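Local coordinates for putative hydrolase (Chromobacterium violaceum, PDB 3MCW), which is a putative hydrolase of the isochorismatase family, whose substrate is not established, at residues Arg160-Ala163 against Asp164-His167; Gly103-Ala106 against Leu107-Asn111. All coordinates share one frame; numbering follows the deposited sequence. Where two conformers were deposited one is given.

Interaction 1 of 2, residues Arg160-Ala163 against Asp164-His167; sequences RRSA and DEVH
Ser162 and Glu165 close a capping box at the N-terminus of helix 163-174. OG of Ser162 accepts from Glu165 N at 3.1 Å, and Glu165 OE1 answers by accepting from Ser162 N at 2.9 Å through its anti lone pair (N-H...O 161°). The hydroxyl faces the first turn because Ser162 OG lies between its own N and carbonyl carbon (chi1 71°). The carboxylate of Glu165, on a chain extended beyond CG, folds back over the cap. A water molecule donates to Glu165 OE1 at 2.8 Å and to Arg160 O, and accepts from Arg161 NH1, so OE1 takes two hydrogen bonds. The side chains of Arg161 and Glu165 cross at about a right angle, their flat groups 82° apart, and the salt bridge from Arg161 NH1 to Glu165 OE2 is long, 3.8 Å. The stronger partner of Arg161 is on the second subunit: Arg161 NH2 forms a salt bridge with Glu165 OE2 of that subunit, and the pairing is reciprocal. Val166 N donates to Ser162 O and His167 N to Ala163 O, both at 2.9 Å, starting the helical pattern. Asp152 OD1 accepts from Ala163 N, while both His167 ring nitrogens are hydrogen-bonded, NE2 to Glu145 OE1 and ND1 to Thr123 OG1. The cap joins strand 160-161, antiparallel to strand 153-154, to helix 163-174, with Arg161 and Val166 packed on Met169 of the second subunit.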
loop_
_atom_site.group_PDB
_atom_site.type_symbol
_atom_site.label_atom_id
_atom_site.label_comp_id
_atom_site.label_asym_id
_atom_site.label_seq_id
_atom_site.Cartn_x
_atom_site.Cartn_y
_atom_site.Cartn_z
ATOM N N ARG A 160 -17.142 1.644 13.346
ATOM C CA ARG A 160 -16.976 0.225 13.102
ATOM C C ARG A 160 -17.353 -0.053 11.652
ATOM O O ARG A 160 -18.496 0.168 11.273
ATOM C CB ARG A 160 -17.862 -0.568 14.053
ATOM C CG ARG A 160 -17.431 -0.401 15.492
ATOM C CD ARG A 160 -18.328 -1.108 16.482
ATOM N NE ARG A 160 -18.597 -2.502 16.125
ATOM C CZ ARG A 160 -17.723 -3.513 16.189
ATOM N NH1 ARG A 160 -18.091 -4.740 15.817
ATOM N NH2 ARG A 160 -16.477 -3.299 16.582
ATOM N N ARG A 161 -16.399 -0.487 10.843
ATOM C CA ARG A 161 -16.624 -0.841 9.449
ATOM C C ARG A 161 -16.689 -2.352 9.289
ATOM O O ARG A 161 -15.856 -3.078 9.848
ATOM C CB ARG A 161 -15.505 -0.248 8.568
ATOM C CG ARG A 161 -15.400 1.259 8.606
ATOM C CD ARG A 161 -16.630 1.878 7.973
ATOM N NE ARG A 161 -16.437 3.273 7.668
ATOM C CZ ARG A 161 -17.419 4.124 7.446
ATOM N NH1 ARG A 161 -18.684 3.743 7.581
ATOM N NH2 ARG A 161 -17.131 5.382 7.186
ATOM N N SER A 162 -17.662 -2.836 8.536
ATOM C CA SER A 162 -17.691 -4.245 8.242
ATOM C C SER A 162 -16.550 -4.628 7.325
ATOM O O SER A 162 -16.047 -3.812 6.565
ATOM C CB SER A 162 -19.027 -4.625 7.588
ATOM O OG SER A 162 -19.075 -4.091 6.262
ATOM N N ALA A 163 -16.260 -5.912 7.279
ATOM C CA ALA A 163 -15.290 -6.453 6.314
ATOM C C ALA A 163 -15.693 -6.051 4.917
ATOM O O ALA A 163 -14.840 -5.725 4.092
ATOM C CB ALA A 163 -15.218 -7.961 6.451
ATOM N N ASP A 164 -16.979 -6.102 4.580
ATOM C CA ASP A 164 -17.453 -5.673 3.258
ATOM C C ASP A 164 -17.056 -4.234 2.940
ATOM O O ASP A 164 -16.607 -3.902 1.851
ATOM C CB ASP A 164 -18.981 -5.801 3.152
ATOM C CG ASP A 164 -19.438 -7.236 3.192
ATOM O OD1 ASP A 164 -20.223 -7.536 4.106
ATOM O OD2 ASP A 164 -19.019 -8.048 2.336
ATOM N N GLU A 165 -17.254 -3.350 3.926
ATOM C CA GLU A 165 -16.932 -1.942 3.742
ATOM C C GLU A 165 -15.429 -1.738 3.607
ATOM O O GLU A 165 -14.984 -0.928 2.800
ATOM C CB GLU A 165 -17.491 -1.127 4.907
ATOM C CG GLU A 165 -19.006 -1.029 4.913
ATOM C CD GLU A 165 -19.527 -0.323 6.147
ATOM O OE1 GLU A 165 -19.237 -0.710 7.279
ATOM O OE2 GLU A 165 -20.252 0.661 5.941
ATOM N N VAL A 166 -14.649 -2.434 4.418
ATOM C CA VAL A 166 -13.185 -2.357 4.347
ATOM C C VAL A 166 -12.711 -2.803 2.967
ATOM O O VAL A 166 -11.888 -2.149 2.335
ATOM C CB VAL A 166 -12.542 -3.188 5.486
ATOM C CG1 VAL A 166 -11.032 -3.277 5.328
ATOM C CG2 VAL A 166 -12.943 -2.641 6.858
ATOM N N HIS A 167 -13.230 -3.932 2.523
ATOM C CA HIS A 167 -12.924 -4.497 1.211
ATOM C C HIS A 167 -13.261 -3.486 0.117
ATOM O O HIS A 167 -12.466 -3.243 -0.781
ATOM C CB HIS A 167 -13.740 -5.802 1.063
ATOM C CG HIS A 167 -13.484 -6.617 -0.155
ATOM N ND1 HIS A 167 -12.569 -7.649 -0.207
ATOM C CD2 HIS A 167 -14.149 -6.618 -1.329
ATOM C CE1 HIS A 167 -12.673 -8.201 -1.418
ATOM N NE2 HIS A 167 -13.615 -7.596 -2.119
HETATM O O HOH W 1 -19.876 1.273 9.093
#

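Interaction 2 of 2, residues Gly103-Ala106 against Leu107-Asn111; sequences GLEA and LLRAN
Glu105 OE2 sits at the edge of the Arg109 guanidinium, only 2° out of its plane, and is gripped side-on by two nitrogens: Arg109 NE at 2.8 Å and Arg109 NH2 at 2.9 Å. The carboxylate is turned 59° against the guanidinium, and both donors reach OE2 on its anti side, somewhat out of the carboxylate plane. Glu105 CG stands anti to the backbone N (chi1 -177°) and its chain runs extended, while the Arg109 chain is straight from CG to NE, which brings together the charged ends of two residues one turn apart. Arg109 NH2 also donates to Leu137 O, which ties this i to i+4 salt bridge to a neighbouring loop. The pair sits on helix 104-111, which packs on the parallel sheet of the isochorismatase-type alpha/beta fold. Gly103 is at its N-cap position, and Gly103 O accepts from Leu107 N at 3.0 Å. On the sheet-facing side, Leu104 CD1 lies 3.9 Å from Leu108 CG, and both residues, together with Leu107, rest on Ile56 of strand 55-60; Leu104 and Leu107 also touch Ile91 of strand 89-93. Towards the other end, Asn111 ND2 donates to Leu107 O at 3.0 Å, with the acceptor close to the amide plane, and Asn111 O accepts from Lys12 NZ.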
loop_
_atom_site.group_PDB
_atom_site.type_symbol
_atom_site.label_atom_id
_atom_site.label_comp_id
_atom_site.label_asym_id
_atom_site.label_seq_id
_atom_site.Cartn_x
_atom_site.Cartn_y
_atom_site.Cartn_z
ATOM N N GLY A 103 12.853 -12.832 -3.348
ATOM C CA GLY A 103 13.311 -12.728 -4.711
ATOM C C GLY A 103 12.178 -12.574 -5.702
ATOM O O GLY A 103 12.344 -12.944 -6.871
ATOM N N LEU A 104 11.018 -12.050 -5.281
ATOM C CA LEU A 104 9.878 -12.149 -6.192
ATOM C C LEU A 104 10.049 -11.324 -7.445
ATOM O O LEU A 104 9.824 -11.809 -8.560
ATOM C CB LEU A 104 8.577 -11.779 -5.461
ATOM C CG LEU A 104 7.300 -11.796 -6.318
ATOM C CD1 LEU A 104 7.001 -13.159 -6.926
ATOM C CD2 LEU A 104 6.116 -11.298 -5.498
ATOM N N GLU A 105 10.393 -10.050 -7.287
ATOM C CA GLU A 105 10.494 -9.187 -8.452
ATOM C C GLU A 105 11.517 -9.711 -9.473
ATOM O O GLU A 105 11.233 -9.786 -10.677
ATOM C CB GLU A 105 10.841 -7.741 -8.079
ATOM C CG GLU A 105 10.876 -6.832 -9.286
ATOM C CD GLU A 105 11.293 -5.399 -8.999
ATOM O OE1 GLU A 105 11.616 -5.069 -7.845
ATOM O OE2 GLU A 105 11.285 -4.608 -9.960
ATOM N N ALA A 106 12.698 -10.091 -8.976
ATOM C CA ALA A 106 13.725 -10.577 -9.894
ATOM C C ALA A 106 13.291 -11.862 -10.604
ATOM O O ALA A 106 13.596 -12.065 -11.776
ATOM C CB ALA A 106 15.048 -10.761 -9.153
ATOM N N LEU A 107 12.609 -12.753 -9.893
ATOM C CA LEU A 107 12.123 -13.989 -10.494
ATOM C C LEU A 107 11.120 -13.691 -11.605
ATOM O O LEU A 107 11.166 -14.270 -12.696
ATOM C CB LEU A 107 11.498 -14.878 -9.393
ATOM C CG LEU A 107 10.883 -16.162 -9.914
ATOM C CD1 LEU A 107 11.952 -17.096 -10.453
ATOM C CD2 LEU A 107 10.023 -16.826 -8.829
ATOM N N LEU A 108 10.166 -12.795 -11.329
ATOM C CA LEU A 108 9.179 -12.435 -12.332
ATOM C C LEU A 108 9.836 -11.853 -13.585
ATOM O O LEU A 108 9.528 -12.251 -14.707
ATOM C CB LEU A 108 8.161 -11.448 -11.739
ATOM C CG LEU A 108 7.289 -11.957 -10.580
ATOM C CD1 LEU A 108 6.441 -10.822 -10.018
ATOM C CD2 LEU A 108 6.383 -13.097 -11.037
ATOM N N ARG A 109 10.747 -10.911 -13.371
ATOM C CA ARG A 109 11.364 -10.242 -14.515
ATOM C C ARG A 109 12.261 -11.196 -15.322
ATOM O O ARG A 109 12.277 -11.132 -16.538
ATOM C CB ARG A 109 12.156 -9.020 -14.086
ATOM C CG ARG A 109 11.288 -7.916 -13.453
ATOM C CD ARG A 109 12.069 -6.639 -13.314
ATOM N NE ARG A 109 11.334 -5.584 -12.629
ATOM C CZ ARG A 109 10.354 -4.896 -13.157
ATOM N NH1 ARG A 109 9.979 -5.072 -14.414
ATOM N NH2 ARG A 109 9.737 -4.013 -12.383
ATOM N N ALA A 110 12.959 -12.113 -14.643
ATOM C CA ALA A 110 13.855 -13.050 -15.345
ATOM C C ALA A 110 13.067 -13.953 -16.286
ATOM O O ALA A 110 13.588 -14.414 -17.324
ATOM C CB ALA A 110 14.637 -13.874 -14.361
ATOM N N ASN A 111 11.785 -14.181 -15.980
ATOM C CA ASN A 111 10.938 -15.075 -16.770
ATOM C C ASN A 111 9.897 -14.365 -17.612
ATOM O O ASN A 111 9.118 -15.024 -18.279
ATOM C CB ASN A 111 10.317 -16.110 -15.847
ATOM C CG ASN A 111 11.342 -17.047 -15.306
ATOM O OD1 ASN A 111 11.760 -17.963 -16.004
ATOM N ND2 ASN A 111 11.791 -16.820 -14.076
#

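Overall arrangement
Both contacts are local, each within one continuous run of chain, and both belong to the isochorismatase domain; interaction 1 is at the N-terminal end of helix 163-174, whereas interaction 2 spans helix 104-111. Interaction 2 comes first in sequence, just before strand 115-121; interaction 1 follows after strands 140-149 and 153-154, and itself includes strand 160-161. Their centres are about 34 Å apart, on opposite sides of the chain's centre, and their nearest atoms remain about 19 Å apart. Interaction 2 belongs to a helix lying on strands 55-60 and 89-93 near one margin of the parallel sheet, untouched by the other subunit. Interaction 1 instead reaches the interface with the second subunit, so an intrachain helix cap there also contributes to subunit pairing.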